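Local coordinates for DNA repair and telomere maintenance protein nbs1 (Schizosaccharomyces pombe, PDB 3HUF) that acts in the MRN complex in DNA double-strand break repair and telomere maintenance, binding phosphorylated partners such as Ctp1 through its FHA and BRCT domains, at residues A[82-87]-A[91-96]; A[98-103]-A[109-114]. One frame throughout, in Å; residues are numbered along the deposited sequence.

How the contacts relate
Both contacts lie in the N-terminal FHA domain, a beta sandwich. Contact 1 is at the surface, where strand 84-85, at one edge of the six-stranded antiparallel sheet, meets strand 91-93, at one edge of the five-stranded mixed sheet. Contact 2 is buried and joins two neighbouring strands within the six-stranded sheet. Their chemistry follows their place: a water and polar side chains carry contact 1, whereas contact 2 rests on backbone hydrogen bonds and aliphatic packing. Only one residue separates 91-96 from 98-103, and the contacts touch: Tyr93 CB packs 3.6 Å from Leu98 CD2, and Asn82 N is probably hydrogen-bonded to Lys99 O (2.7 Å).

Contact 1 of 2, residues A[82-87]-A[91-96]; sequences NEKVVG and DSYKEK
Tyr93 reaches out from the edge of one sheet until its hydroxyl lies against the side chain of Lys84 on the other. The two side chains meet at a slant: Tyr93 OH is 3.7 Å from Lys84 CD and 3.9 Å from Lys84 CB, touching the aliphatic part of the lysine and not its amine. Lys84 takes this course because CG is anti to the backbone N (chi1 -171°) and the chain stays extended as far as CE before bending at the last torsion. Beyond the ring, in its plane, sits a water that joins both segments. It accepts the hydroxyl proton of Tyr93 OH at 2.6 Å and donates to Asp91 OD2 at 2.8 Å and to the backbone Lys84 O at 3.1 Å. The side chain of Asp91 passes that of Val86, the two pointing opposite ways, with Asp91 OD2 3.7 Å from Val86 CA, while Val86 itself is buried against Thr79 and Val81 of strand 79-81. At the other end Asn82 and Glu95 likewise run alongside in opposite senses, their amide and carboxylate planes turned 33° apart. Asn82 ND2 gives Glu95 OE1 a weak hydrogen bond of 3.3 Å, bent to 132° at the proton. The amide is held more firmly by strand 97-102, OD1 accepting from Lys99 N and ND2 donating to Asp97 O, so Glu95 is a lesser partner. Together these groups bridge the margins of the two sandwich sheets just beside the short turn linking the strands. The water ties a tyrosine, a carboxylate and a backbone carbonyl into one node, while Lys84 NZ, 5.9 Å from Asp91 OD2, makes no salt bridge but may still favour the ionised carboxylate. Direct hydrogen bonding between the segments is thus limited to the weak amide bond, and the water supplies the other polar link.

Contact 2 of 2, residues A[98-103]-A[109-114]; sequences LKIQLG and INAYWR
Ile109 packs against Ile100 and Leu102 across an antiparallel pair of strands. Its CB stands 4.2 Å from Ile100 CB, its partner in a hydrogen-bonded pair, and 3.7 Å from the carbonyl Ile100 O. The next atom out, CG1, still skirts that carbonyl oxygen. It lies beside the backbone N (chi1 -67°), and from there the extended second torsion carries the tip, CD1, to Leu102, where it meets Leu102 CD1 at 3.7 Å and CG at 4.0 Å. On the same face Leu98 and Ala111 pair more simply, CB to CB at 4.1 Å. Four backbone hydrogen bonds lock the register, two for each of the pairs Ile100-Ile109 and Leu98-Ala111; that from Leu98 N to Ala111 O is 2.7 Å long and nearly straight, 178° at the proton. Between them Lys99 and Asn110 form a non-hydrogen-bonded pair on the other face, their side chains lying alongside and pointing the same way; the amide oxygen of Asn110 is hydrogen-bonded to Thr108 OG1. The strands form a beta hairpin in the middle of the six-stranded sheet of the FHA sandwich. Strand 79-81 flanks 97-102 and strand 2-6 flanks 109-113, while Leu98 and Ala111 both touch Phe68 of strand 68-72 in the other sheet.

Contact 1 of 2, residues A[82-87]-A[91-96]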
loop_
_atom_site.group_PDB
_atom_site.type_symbol
_atom_site.label_atom_id
_atom_site.label_comp_id
_atom_site.label_asym_id
_atom_site.label_seq_id
_atom_site.Cartn_x
_atom_site.Cartn_y
_atom_site.Cartn_z
ATOM N N ASN A 82 -0.626 -4.460 25.558
ATOM C CA ASN A 82 -1.238 -3.159 25.832
ATOM C C ASN A 82 -1.810 -3.177 27.240
ATOM O O ASN A 82 -2.947 -2.788 27.447
ATOM C CB ASN A 82 -2.326 -2.821 24.771
ATOM C CG ASN A 82 -1.711 -2.421 23.418
ATOM O OD1 ASN A 82 -0.528 -2.118 23.354
ATOM N ND2 ASN A 82 -2.499 -2.423 22.359
ATOM N N GLU A 83 -1.005 -3.683 28.182
ATOM C CA GLU A 83 -1.306 -3.747 29.635
ATOM C C GLU A 83 -2.428 -4.704 30.080
ATOM O O GLU A 83 -2.787 -4.744 31.252
ATOM C CB GLU A 83 -1.500 -2.341 30.222
ATOM C CG GLU A 83 -0.230 -1.510 30.143
ATOM C CD GLU A 83 -0.429 -0.071 30.594
ATOM O OE1 GLU A 83 -1.559 0.299 31.017
ATOM O OE2 GLU A 83 0.561 0.699 30.519
ATOM N N LYS A 84 -2.966 -5.478 29.149
ATOM C CA LYS A 84 -3.979 -6.465 29.481
ATOM C C LYS A 84 -3.354 -7.867 29.517
ATOM O O LYS A 84 -2.763 -8.323 28.533
ATOM C CB LYS A 84 -5.103 -6.404 28.452
ATOM C CG LYS A 84 -6.335 -7.224 28.785
ATOM C CD LYS A 84 -7.277 -7.287 27.598
ATOM C CE LYS A 84 -8.475 -8.185 27.877
ATOM N NZ LYS A 84 -9.588 -7.398 28.424
ATOM N N VAL A 85 -3.480 -8.526 30.663
ATOM C CA VAL A 85 -3.052 -9.917 30.851
ATOM C C VAL A 85 -3.676 -10.813 29.760
ATOM O O VAL A 85 -4.890 -10.769 29.516
ATOM C CB VAL A 85 -3.491 -10.442 32.272
ATOM C CG1 VAL A 85 -3.436 -11.971 32.351
ATOM C CG2 VAL A 85 -2.668 -9.791 33.396
ATOM N N VAL A 86 -2.845 -11.619 29.113
ATOM C CA VAL A 86 -3.330 -12.607 28.165
ATOM C C VAL A 86 -3.847 -13.827 28.924
ATOM O O VAL A 86 -3.109 -14.456 29.697
ATOM C CB VAL A 86 -2.233 -13.018 27.174
ATOM C CG1 VAL A 86 -2.709 -14.155 26.298
ATOM C CG2 VAL A 86 -1.817 -11.808 26.319
ATOM N N GLY A 87 -5.123 -14.134 28.710
ATOM C CA GLY A 87 -5.783 -15.229 29.407
ATOM C C GLY A 87 -5.463 -16.529 28.706
ATOM O O GLY A 87 -4.795 -16.534 27.670
ATOM N N ASP A 91 -5.533 -14.097 23.132
ATOM C CA ASP A 91 -6.296 -12.928 22.713
ATOM C C ASP A 91 -5.908 -12.597 21.271
ATOM O O ASP A 91 -4.823 -12.918 20.843
ATOM C CB ASP A 91 -5.962 -11.719 23.592
ATOM C CG ASP A 91 -6.613 -11.775 24.964
ATOM O OD1 ASP A 91 -7.776 -12.219 25.077
ATOM O OD2 ASP A 91 -5.972 -11.331 25.937
ATOM N N SER A 92 -6.798 -11.942 20.544
ATOM C CA SER A 92 -6.494 -11.438 19.218
ATOM C C SER A 92 -6.695 -9.944 19.160
ATOM O O SER A 92 -7.552 -9.387 19.846
ATOM C CB SER A 92 -7.310 -12.115 18.114
ATOM O OG SER A 92 -8.430 -12.789 18.613
ATOM N N TYR A 93 -5.893 -9.315 18.317
ATOM C CA TYR A 93 -5.804 -7.876 18.262
ATOM C C TYR A 93 -5.850 -7.434 16.822
ATOM O O TYR A 93 -5.178 -8.019 15.977
ATOM C CB TYR A 93 -4.506 -7.417 18.939
ATOM C CG TYR A 93 -4.638 -7.353 20.451
ATOM C CD1 TYR A 93 -4.364 -8.462 21.269
ATOM C CD2 TYR A 93 -5.080 -6.182 21.061
ATOM C CE1 TYR A 93 -4.520 -8.378 22.660
ATOM C CE2 TYR A 93 -5.231 -6.093 22.428
ATOM C CZ TYR A 93 -4.954 -7.181 23.225
ATOM O OH TYR A 93 -5.140 -7.007 24.593
ATOM N N LYS A 94 -6.670 -6.421 16.547
ATOM C CA LYS A 94 -6.672 -5.766 15.246
ATOM C C LYS A 94 -6.299 -4.299 15.293
ATOM O O LYS A 94 -6.592 -3.554 14.373
ATOM C CB LYS A 94 -7.990 -5.989 14.506
ATOM C CG LYS A 94 -7.825 -7.033 13.415
ATOM C CD LYS A 94 -9.049 -7.142 12.525
ATOM C CE LYS A 94 -8.820 -8.229 11.457
ATOM N NZ LYS A 94 -9.901 -8.329 10.436
ATOM N N GLU A 95 -5.633 -3.890 16.360
ATOM C CA GLU A 95 -5.081 -2.544 16.462
ATOM C C GLU A 95 -3.724 -2.535 15.764
ATOM O O GLU A 95 -3.107 -3.588 15.588
ATOM C CB GLU A 95 -4.856 -2.198 17.928
ATOM C CG GLU A 95 -6.113 -1.857 18.691
ATOM C CD GLU A 95 -6.228 -2.705 19.931
ATOM O OE1 GLU A 95 -5.439 -2.478 20.890
ATOM O OE2 GLU A 95 -7.101 -3.613 19.945
ATOM N N LYS A 96 -3.241 -1.354 15.404
ATOM C CA LYS A 96 -2.002 -1.269 14.635
ATOM C C LYS A 96 -0.742 -1.084 15.495
ATOM O O LYS A 96 0.357 -1.053 14.969
ATOM C CB LYS A 96 -2.121 -0.173 13.575
ATOM C CG LYS A 96 -3.237 -0.456 12.577
ATOM C CD LYS A 96 -3.560 0.759 11.746
ATOM C CE LYS A 96 -4.436 0.347 10.563
ATOM N NZ LYS A 96 -4.489 1.429 9.550
HETATM O O HOH W 1 -4.252 -9.091 25.906
#

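Contact 2 of 2, residues A[98-103]-A[109-114]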
loop_
_atom_site.group_PDB
_atom_site.type_symbol
_atom_site.label_atom_id
_atom_site.label_comp_id
_atom_site.label_asym_id
_atom_site.label_seq_id
_atom_site.Cartn_x
_atom_site.Cartn_y
_atom_site.Cartn_z
ATOM N N LEU A 98 0.876 -2.643 19.150
ATOM C CA LEU A 98 0.810 -3.566 20.288
ATOM C C LEU A 98 2.090 -3.494 21.122
ATOM O O LEU A 98 3.206 -3.572 20.590
ATOM C CB LEU A 98 0.557 -5.006 19.806
ATOM C CG LEU A 98 -0.575 -5.301 18.803
ATOM C CD1 LEU A 98 -0.559 -6.744 18.399
ATOM C CD2 LEU A 98 -1.969 -4.929 19.360
ATOM N N LYS A 99 1.920 -3.329 22.430
ATOM C CA LYS A 99 3.030 -3.281 23.358
ATOM C C LYS A 99 2.936 -4.580 24.149
ATOM O O LYS A 99 1.983 -4.794 24.889
ATOM C CB LYS A 99 2.872 -2.037 24.243
ATOM C CG LYS A 99 3.881 -1.845 25.332
ATOM C CD LYS A 99 3.560 -0.587 26.158
ATOM C CE LYS A 99 3.529 -0.879 27.663
ATOM N NZ LYS A 99 4.802 -0.462 28.370
ATOM N N ILE A 100 3.890 -5.483 23.932
ATOM C CA ILE A 100 3.782 -6.841 24.455
ATOM C C ILE A 100 4.866 -7.026 25.517
ATOM O O ILE A 100 6.079 -6.918 25.221
ATOM C CB ILE A 100 3.941 -7.900 23.345
ATOM C CG1 ILE A 100 2.863 -7.729 22.261
ATOM C CG2 ILE A 100 3.945 -9.311 23.932
ATOM C CD1 ILE A 100 3.257 -8.236 20.897
ATOM N N GLN A 101 4.413 -7.274 26.747
ATOM C CA GLN A 101 5.285 -7.514 27.883
ATOM C C GLN A 101 5.331 -9.003 28.214
ATOM O O GLN A 101 4.314 -9.623 28.506
ATOM C CB GLN A 101 4.818 -6.722 29.116
ATOM C CG GLN A 101 5.834 -6.675 30.246
ATOM C CD GLN A 101 5.252 -6.127 31.556
ATOM O OE1 GLN A 101 4.250 -5.409 31.562
ATOM N NE2 GLN A 101 5.894 -6.462 32.665
ATOM N N LEU A 102 6.531 -9.560 28.172
ATOM C CA LEU A 102 6.736 -10.951 28.510
ATOM C C LEU A 102 7.261 -11.014 29.919
ATOM O O LEU A 102 8.321 -10.444 30.228
ATOM C CB LEU A 102 7.724 -11.591 27.550
ATOM C CG LEU A 102 7.386 -11.446 26.069
ATOM C CD1 LEU A 102 8.387 -12.226 25.280
ATOM C CD2 LEU A 102 5.959 -11.940 25.762
ATOM N N GLY A 103 6.510 -11.691 30.783
ATOM C CA GLY A 103 6.932 -11.867 32.160
ATOM C C GLY A 103 6.954 -10.539 32.886
ATOM O O GLY A 103 5.994 -9.761 32.818
ATOM N N ILE A 109 8.113 -5.706 23.858
ATOM C CA ILE A 109 8.189 -5.932 22.433
ATOM C C ILE A 109 7.115 -5.075 21.792
ATOM O O ILE A 109 5.927 -5.240 22.080
ATOM C CB ILE A 109 7.917 -7.394 22.088
ATOM C CG1 ILE A 109 9.047 -8.273 22.622
ATOM C CG2 ILE A 109 7.754 -7.588 20.566
ATOM C CD1 ILE A 109 8.637 -9.713 22.631
ATOM N N ASN A 110 7.536 -4.153 20.936
ATOM C CA ASN A 110 6.617 -3.239 20.283
ATOM C C ASN A 110 6.317 -3.670 18.845
ATOM O O ASN A 110 7.194 -3.586 17.957
ATOM C CB ASN A 110 7.173 -1.817 20.348
ATOM C CG ASN A 110 7.619 -1.439 21.759
ATOM O OD1 ASN A 110 6.876 -1.627 22.729
ATOM N ND2 ASN A 110 8.830 -0.902 21.881
ATOM N N ALA A 111 5.083 -4.140 18.636
ATOM C CA ALA A 111 4.594 -4.545 17.319
ATOM C C ALA A 111 3.767 -3.414 16.716
ATOM O O ALA A 111 2.942 -2.798 17.397
ATOM C CB ALA A 111 3.765 -5.850 17.406
ATOM N N TYR A 112 4.043 -3.099 15.458
ATOM C CA TYR A 112 3.327 -2.058 14.752
ATOM C C TYR A 112 3.111 -2.475 13.311
ATOM O O TYR A 112 3.903 -3.203 12.725
ATOM C CB TYR A 112 4.013 -0.694 14.812
ATOM C CG TYR A 112 5.487 -0.713 14.480
ATOM C CD1 TYR A 112 5.939 -0.384 13.186
ATOM C CD2 TYR A 112 6.433 -1.074 15.440
ATOM C CE1 TYR A 112 7.305 -0.410 12.859
ATOM C CE2 TYR A 112 7.799 -1.120 15.119
ATOM C CZ TYR A 112 8.226 -0.771 13.829
ATOM O OH TYR A 112 9.573 -0.799 13.521
ATOM N N TRP A 113 2.003 -2.005 12.765
ATOM C CA TRP A 113 1.632 -2.323 11.407
ATOM C C TRP A 113 2.122 -1.193 10.514
ATOM O O TRP A 113 1.869 -0.024 10.809
ATOM C CB TRP A 113 0.102 -2.458 11.342
ATOM C CG TRP A 113 -0.454 -2.669 9.966
ATOM C CD1 TRP A 113 -1.046 -1.733 9.160
ATOM C CD2 TRP A 113 -0.499 -3.908 9.250
ATOM N NE1 TRP A 113 -1.436 -2.314 7.975
ATOM C CE2 TRP A 113 -1.132 -3.651 8.010
ATOM C CE3 TRP A 113 -0.073 -5.210 9.538
ATOM C CZ2 TRP A 113 -1.353 -4.654 7.058
ATOM C CZ3 TRP A 113 -0.275 -6.215 8.576
ATOM C CH2 TRP A 113 -0.915 -5.928 7.350
ATOM N N ARG A 114 2.841 -1.541 9.454
ATOM C CA ARG A 114 3.173 -0.591 8.408
ATOM C C ARG A 114 2.185 -0.813 7.259
ATOM O O ARG A 114 2.004 -1.947 6.829
ATOM C CB ARG A 114 4.610 -0.826 7.912
ATOM C CG ARG A 114 5.152 0.234 6.937
ATOM C CD ARG A 114 6.719 0.146 6.721
ATOM N NE ARG A 114 7.540 0.505 7.890
ATOM C CZ ARG A 114 7.723 1.749 8.338
ATOM N NH1 ARG A 114 7.120 2.779 7.736
ATOM N NH2 ARG A 114 8.493 1.971 9.406
#